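Local coordinates for protein BamaA.19900.a (Balamuthia mandrillaris, PDB 6VZZ) that binds glucose and, as a glucokinase of the actin-like ATPase superfamily, probably phosphorylates its 6-hydroxyl with ATP as donor, at residues 119-122 / 123-126; 148-151 / 152-156; 332-336 / 337-341. All coordinates share one frame; numbering follows the deposited sequence.

Contact 1: 119-122 / 123-126; sequences GDAT and HRRL
An N-capped helical turn leading into a short edge strand joins D120 to H123 and G119 to R124. D120 is the N-cap residue of the weakly bonded helix 121-124, and its OD1 accepts from the backbone N of H123 at 3.3 Å in a weak capping bond. The carboxylate is folded back over the first turn by chi1 of 73°, which sets CG between the backbone N and the carbonyl carbon. The same OD1 lies 2.9 Å from CD2 of H123, with the imidazole plane turned 61° from the carboxylate. That ring's strongest polar partner is outside the turn: ND1 is hydrogen-bonded to OD2 of D71.

R124 reaches backwards along the chain. A bend at chi3 brings NE to the carbonyl O of G119 at 3.2 Å, with a nearly straight N-H...O angle of 163°. The oxygen lies in the guanidinium plane, yet NE stands above the plane of the carbonyl. A121 CA packs over one face of this guanidinium, 3.7 Å from NH2. The backbone N of R124 also donates to O of A121, closing the short turn.

R125 takes a different course. Its chain runs extended from CG to NE and carries the guanidinium past A121, whose CB meets one face at 4.0 Å from NH1. NE forms a salt bridge with OD2 of D113, outside the turn, and R124 NH1 makes a weak, long ion pair with OD1 of the same aspartate. Backbone bonds from R124 to V114 and from L126 to L112 tie the segment to strand 111-114. The arrangement is that of a side-chain-capped helical turn feeding directly into the outer strand of a three-stranded antiparallel sheet.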
# COMPACT_ATOMS: atom_id res chain seq x y z
N GLY A 119 -3.08 16.50 -23.30
CA GLY A 119 -4.10 17.50 -23.58
C GLY A 119 -4.88 17.93 -22.36
O GLY A 119 -4.49 17.66 -21.22
N ASP A 120 -6.00 18.60 -22.59
CA ASP A 120 -6.85 19.08 -21.51
C ASP A 120 -7.68 17.92 -20.96
O ASP A 120 -7.59 16.78 -21.42
CB ASP A 120 -7.73 20.24 -21.99
CG ASP A 120 -8.85 19.80 -22.93
OD1 ASP A 120 -8.74 18.74 -23.59
OD2 ASP A 120 -9.87 20.52 -22.99
N ALA A 121 -8.53 18.24 -19.97
CA ALA A 121 -9.26 17.20 -19.26
C ALA A 121 -10.17 16.40 -20.19
O ALA A 121 -10.34 15.19 -20.00
CB ALA A 121 -10.08 17.83 -18.13
N THR A 122 -10.77 17.06 -21.18
CA THR A 122 -11.63 16.34 -22.11
C THR A 122 -10.86 15.27 -22.87
O THR A 122 -11.40 14.19 -23.15
CB THR A 122 -12.27 17.32 -23.10
OG1 THR A 122 -12.82 18.43 -22.39
CG2 THR A 122 -13.38 16.62 -23.89
N HIS A 123 -9.60 15.54 -23.19
CA HIS A 123 -8.81 14.61 -23.98
C HIS A 123 -8.16 13.53 -23.13
O HIS A 123 -7.59 12.59 -23.69
CB HIS A 123 -7.76 15.38 -24.78
CG HIS A 123 -8.35 16.20 -25.89
ND1 HIS A 123 -7.87 16.17 -27.18
CD2 HIS A 123 -9.40 17.06 -25.91
CE1 HIS A 123 -8.59 16.98 -27.94
NE2 HIS A 123 -9.52 17.53 -27.19
N ARG A 124 -8.25 13.64 -21.81
CA ARG A 124 -7.75 12.61 -20.91
C ARG A 124 -8.86 11.79 -20.27
O ARG A 124 -8.58 10.71 -19.74
CB ARG A 124 -6.88 13.24 -19.81
CG ARG A 124 -5.58 13.81 -20.31
CD ARG A 124 -4.70 14.35 -19.18
NE ARG A 124 -5.14 15.68 -18.76
CZ ARG A 124 -5.74 15.95 -17.60
NH1 ARG A 124 -5.97 14.99 -16.72
NH2 ARG A 124 -6.11 17.20 -17.33
N ARG A 125 -10.10 12.26 -20.31
CA ARG A 125 -11.22 11.62 -19.65
C ARG A 125 -12.16 10.99 -20.67
O ARG A 125 -12.36 11.52 -21.77
CB ARG A 125 -11.97 12.62 -18.77
CG ARG A 125 -11.10 13.12 -17.63
CD ARG A 125 -11.77 14.14 -16.74
NE ARG A 125 -10.95 14.38 -15.55
CZ ARG A 125 -11.10 15.42 -14.74
NH1 ARG A 125 -12.04 16.33 -14.99
NH2 ARG A 125 -10.31 15.55 -13.68
N LEU A 126 -12.73 9.85 -20.30
CA LEU A 126 -13.63 9.09 -21.17
C LEU A 126 -14.84 8.66 -20.35
O LEU A 126 -14.69 7.94 -19.36
CB LEU A 126 -12.92 7.87 -21.77
CG LEU A 126 -13.74 6.91 -22.63
CD1 LEU A 126 -14.27 7.57 -23.89
CD2 LEU A 126 -12.94 5.66 -22.98

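Contact 2: 148-151 / 152-156; sequences EGTC and YGVSS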
# COMPACT_ATOMS: atom_id res chain seq x y z
N GLU A 148 -5.78 -3.53 -12.29
CA GLU A 148 -6.91 -4.26 -11.74
C GLU A 148 -7.39 -5.33 -12.71
O GLU A 148 -7.72 -6.45 -12.30
CB GLU A 148 -8.02 -3.26 -11.40
CG GLU A 148 -9.35 -3.86 -10.99
CD GLU A 148 -10.37 -2.81 -10.57
OE1 GLU A 148 -10.15 -1.60 -10.87
OE2 GLU A 148 -11.39 -3.18 -9.95
N GLY A 149 -7.40 -5.03 -14.01
CA GLY A 149 -7.73 -6.05 -14.99
C GLY A 149 -6.70 -7.16 -15.05
O GLY A 149 -7.04 -8.34 -15.22
N THR A 150 -5.41 -6.81 -14.92
CA THR A 150 -4.36 -7.82 -14.89
C THR A 150 -4.61 -8.82 -13.77
O THR A 150 -4.51 -10.04 -13.97
CB THR A 150 -2.99 -7.16 -14.71
OG1 THR A 150 -2.74 -6.24 -15.78
CG2 THR A 150 -1.89 -8.20 -14.66
N CYS A 151 -4.95 -8.32 -12.59
CA CYS A 151 -5.17 -9.22 -11.46
C CYS A 151 -6.31 -10.19 -11.73
O CYS A 151 -6.19 -11.39 -11.43
CB CYS A 151 -5.41 -8.41 -10.19
SG CYS A 151 -3.94 -7.45 -9.74
N TYR A 152 -7.42 -9.70 -12.29
CA TYR A 152 -8.51 -10.62 -12.60
C TYR A 152 -8.07 -11.66 -13.62
O TYR A 152 -8.44 -12.84 -13.53
CB TYR A 152 -9.74 -9.86 -13.11
CG TYR A 152 -10.47 -9.13 -12.02
CD1 TYR A 152 -11.15 -9.84 -11.02
CD2 TYR A 152 -10.49 -7.75 -11.97
CE1 TYR A 152 -11.83 -9.17 -10.01
CE2 TYR A 152 -11.15 -7.07 -10.96
CZ TYR A 152 -11.83 -7.79 -9.99
OH TYR A 152 -12.49 -7.12 -8.99
N GLY A 153 -7.24 -11.25 -14.58
CA GLY A 153 -6.68 -12.22 -15.50
C GLY A 153 -5.81 -13.24 -14.80
O GLY A 153 -5.93 -14.45 -15.05
N VAL A 154 -4.93 -12.78 -13.91
CA VAL A 154 -4.07 -13.68 -13.15
C VAL A 154 -4.92 -14.62 -12.31
O VAL A 154 -4.73 -15.84 -12.33
CB VAL A 154 -3.09 -12.89 -12.27
CG1 VAL A 154 -2.37 -13.83 -11.32
CG2 VAL A 154 -2.10 -12.13 -13.13
N SER A 155 -5.87 -14.06 -11.55
CA SER A 155 -6.72 -14.87 -10.69
C SER A 155 -7.49 -15.90 -11.50
O SER A 155 -7.62 -17.06 -11.09
CB SER A 155 -7.67 -13.98 -9.90
OG SER A 155 -8.59 -14.76 -9.14
N SER A 156 -8.00 -15.49 -12.66
CA SER A 156 -8.70 -16.42 -13.54
C SER A 156 -7.80 -17.57 -13.97
O SER A 156 -8.21 -18.74 -13.95
CB SER A 156 -9.23 -15.66 -14.75
OG SER A 156 -9.70 -16.56 -15.73
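Four successive i to i+4 backbone bonds, from Y152, G153, V154 and S155 back to E148, G149, T150 and C151, make this a regular alpha-helical stretch within helix 146-159. S155 N to C151 O measures 2.7 Å, with an N-H...O angle of 173°. Side chains on this helix divide between a partly exposed flank and a buried face. On the flank E148 and Y152 lie alongside each other, pointing the same way, with carboxylate and ring planes 28° apart, and V214 of strand 213-216 lies against both. The glutamate is fully extended, and its OE1 accepts from N145 N, in the residue that precedes the helix and belongs to the glucose pocket. On the buried face C151 and V154 meet strand 195-201, while T150 OG1 bonds to N381 OD1 and to O of D146. Chi1 of V154 (171°) puts CG2 beside its own backbone N, 3.3 Å from O of T150, and the T150 and V154 CG2 methyls are 4.2 Å apart. Back on the flank, aliphatic carbon meets aromatic carbon: CG of E148 rests 3.7 Å from CE2 of Y152.

Contact 3: 332-336 / 337-341; sequences MLLAG and DNQVN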
# COMPACT_ATOMS: atom_id res chain seq x y z
N MET A 332 5.41 -11.67 -5.70
CA MET A 332 5.11 -10.61 -6.65
C MET A 332 5.26 -11.13 -8.07
O MET A 332 6.00 -12.07 -8.33
CB MET A 332 6.00 -9.38 -6.43
CG MET A 332 7.45 -9.70 -6.20
SD MET A 332 8.46 -8.21 -6.02
CE MET A 332 10.06 -8.96 -6.22
N LEU A 333 4.51 -10.51 -8.98
CA LEU A 333 4.47 -10.91 -10.38
C LEU A 333 4.83 -9.70 -11.24
O LEU A 333 4.18 -8.66 -11.14
CB LEU A 333 3.08 -11.44 -10.75
CG LEU A 333 2.63 -12.78 -10.16
CD1 LEU A 333 2.23 -12.69 -8.70
CD2 LEU A 333 1.49 -13.32 -10.99
N LEU A 334 5.87 -9.84 -12.06
CA LEU A 334 6.18 -8.86 -13.09
C LEU A 334 5.41 -9.23 -14.35
O LEU A 334 5.63 -10.30 -14.92
CB LEU A 334 7.69 -8.81 -13.37
CG LEU A 334 8.57 -8.50 -12.15
CD1 LEU A 334 10.06 -8.51 -12.49
CD2 LEU A 334 8.17 -7.16 -11.56
N ALA A 335 4.49 -8.36 -14.76
CA ALA A 335 3.53 -8.69 -15.80
C ALA A 335 3.61 -7.69 -16.94
O ALA A 335 4.26 -6.64 -16.84
CB ALA A 335 2.10 -8.73 -15.24
N GLY A 336 2.94 -8.03 -18.03
CA GLY A 336 2.88 -7.26 -19.25
C GLY A 336 3.63 -7.94 -20.37
O GLY A 336 4.58 -8.71 -20.14
N ASP A 337 3.21 -7.67 -21.61
CA ASP A 337 3.92 -8.24 -22.75
C ASP A 337 5.29 -7.60 -22.93
O ASP A 337 6.21 -8.24 -23.45
CB ASP A 337 3.09 -8.08 -24.03
CG ASP A 337 1.89 -9.03 -24.08
OD1 ASP A 337 1.72 -9.84 -23.14
OD2 ASP A 337 1.11 -8.97 -25.05
N ASN A 338 5.46 -6.36 -22.47
CA ASN A 338 6.78 -5.75 -22.53
C ASN A 338 7.77 -6.47 -21.62
O ASN A 338 8.96 -6.52 -21.94
CB ASN A 338 6.69 -4.28 -22.14
CG ASN A 338 7.86 -3.49 -22.63
OD1 ASN A 338 8.24 -3.58 -23.80
ND2 ASN A 338 8.46 -2.72 -21.73
N GLN A 339 7.29 -7.00 -20.49
CA GLN A 339 8.18 -7.69 -19.56
C GLN A 339 8.82 -8.91 -20.20
O GLN A 339 9.97 -9.24 -19.90
CB GLN A 339 7.42 -8.08 -18.30
CG GLN A 339 8.26 -8.76 -17.24
CD GLN A 339 9.42 -7.91 -16.78
OE1 GLN A 339 9.27 -6.73 -16.49
NE2 GLN A 339 10.59 -8.51 -16.72
N VAL A 340 8.09 -9.59 -21.09
CA VAL A 340 8.62 -10.75 -21.79
C VAL A 340 9.95 -10.42 -22.46
O VAL A 340 10.92 -11.19 -22.37
CB VAL A 340 7.58 -11.27 -22.81
CG1 VAL A 340 8.11 -12.50 -23.52
CG2 VAL A 340 6.26 -11.56 -22.12
N ASN A 341 10.02 -9.28 -23.15
CA ASN A 341 11.24 -8.93 -23.87
C ASN A 341 12.37 -8.48 -22.96
O ASN A 341 13.50 -8.33 -23.44
CB ASN A 341 10.95 -7.83 -24.90
CG ASN A 341 9.88 -8.23 -25.90
OD1 ASN A 341 8.89 -7.54 -26.06
ND2 ASN A 341 10.10 -9.34 -26.58
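L334 and Q339 make the packed side of a strand-to-helix turn, in which strand 331-335 passes through G336 into the short helix 337-340. Both side chains leave the backbone toward the opposing segment. CB of L334 sits 3.9 Å from CG of Q339 and equally close to its amide carbon CD, so the leucine rests on the bend of the glutamine, with OE1 just beyond. That bend comes from chi2 of 59°, following a first torsion that places CG opposite the backbone N. CG also lies 3.8 Å from O of L334, and CB is 3.4 Å from O of G336. Q339 is buried, and its NE2 is hydrogen-bonded to OD1 of N343, which would hold the far end of the side chain.

The other side is looser. Across the turn the backbone is joined by a weak bond from Q339 N to G336 O, 3.2 Å long and bent to 130°, and the helix itself is weakly bonded. G336 has a positive phi of 110°, a conformation that calls for glycine. Its N donates to OE1 of Q374. D337 directs its CB away from the strand side, though OD1 remains 3.9 Å from G336 C and accepts from N of V378. The end of N338 leads outward on the exposed side, while V340 brings CG2 to 3.9 Å from O of G336.

Within the six-stranded mixed sheet, strand 331-335 runs between 370-374 and 186-191, parallel to both. L334 and Q339 share neighbours: T373 on strand 370-374 and L346 on helix 343-348. Helix 303-327 covers the same face, with L316 against L334 and F313 against Q339, while A335 faces the other way, onto T150 of helix 146-159.

Overall arrangement
Along the chain contact 1 comes first, then contact 2, then contact 3. Contact 1 stands apart at the surface, its centre about 27 Å from that of contact 2 and 28 Å from that of contact 3, at the edge of the three-stranded sheet. Contacts 2 and 3 are neighbours, centres about 13 Å apart: helix 146-159 lies against the six-stranded sheet, where V154 CG1 meets L333 CD2 at 3.9 Å. This helix follows strand 141-145 of the five-stranded sheet, so it bridges the two large sheets of the actin-like fold. N145 and D146, at its start, belong to the glucose pocket.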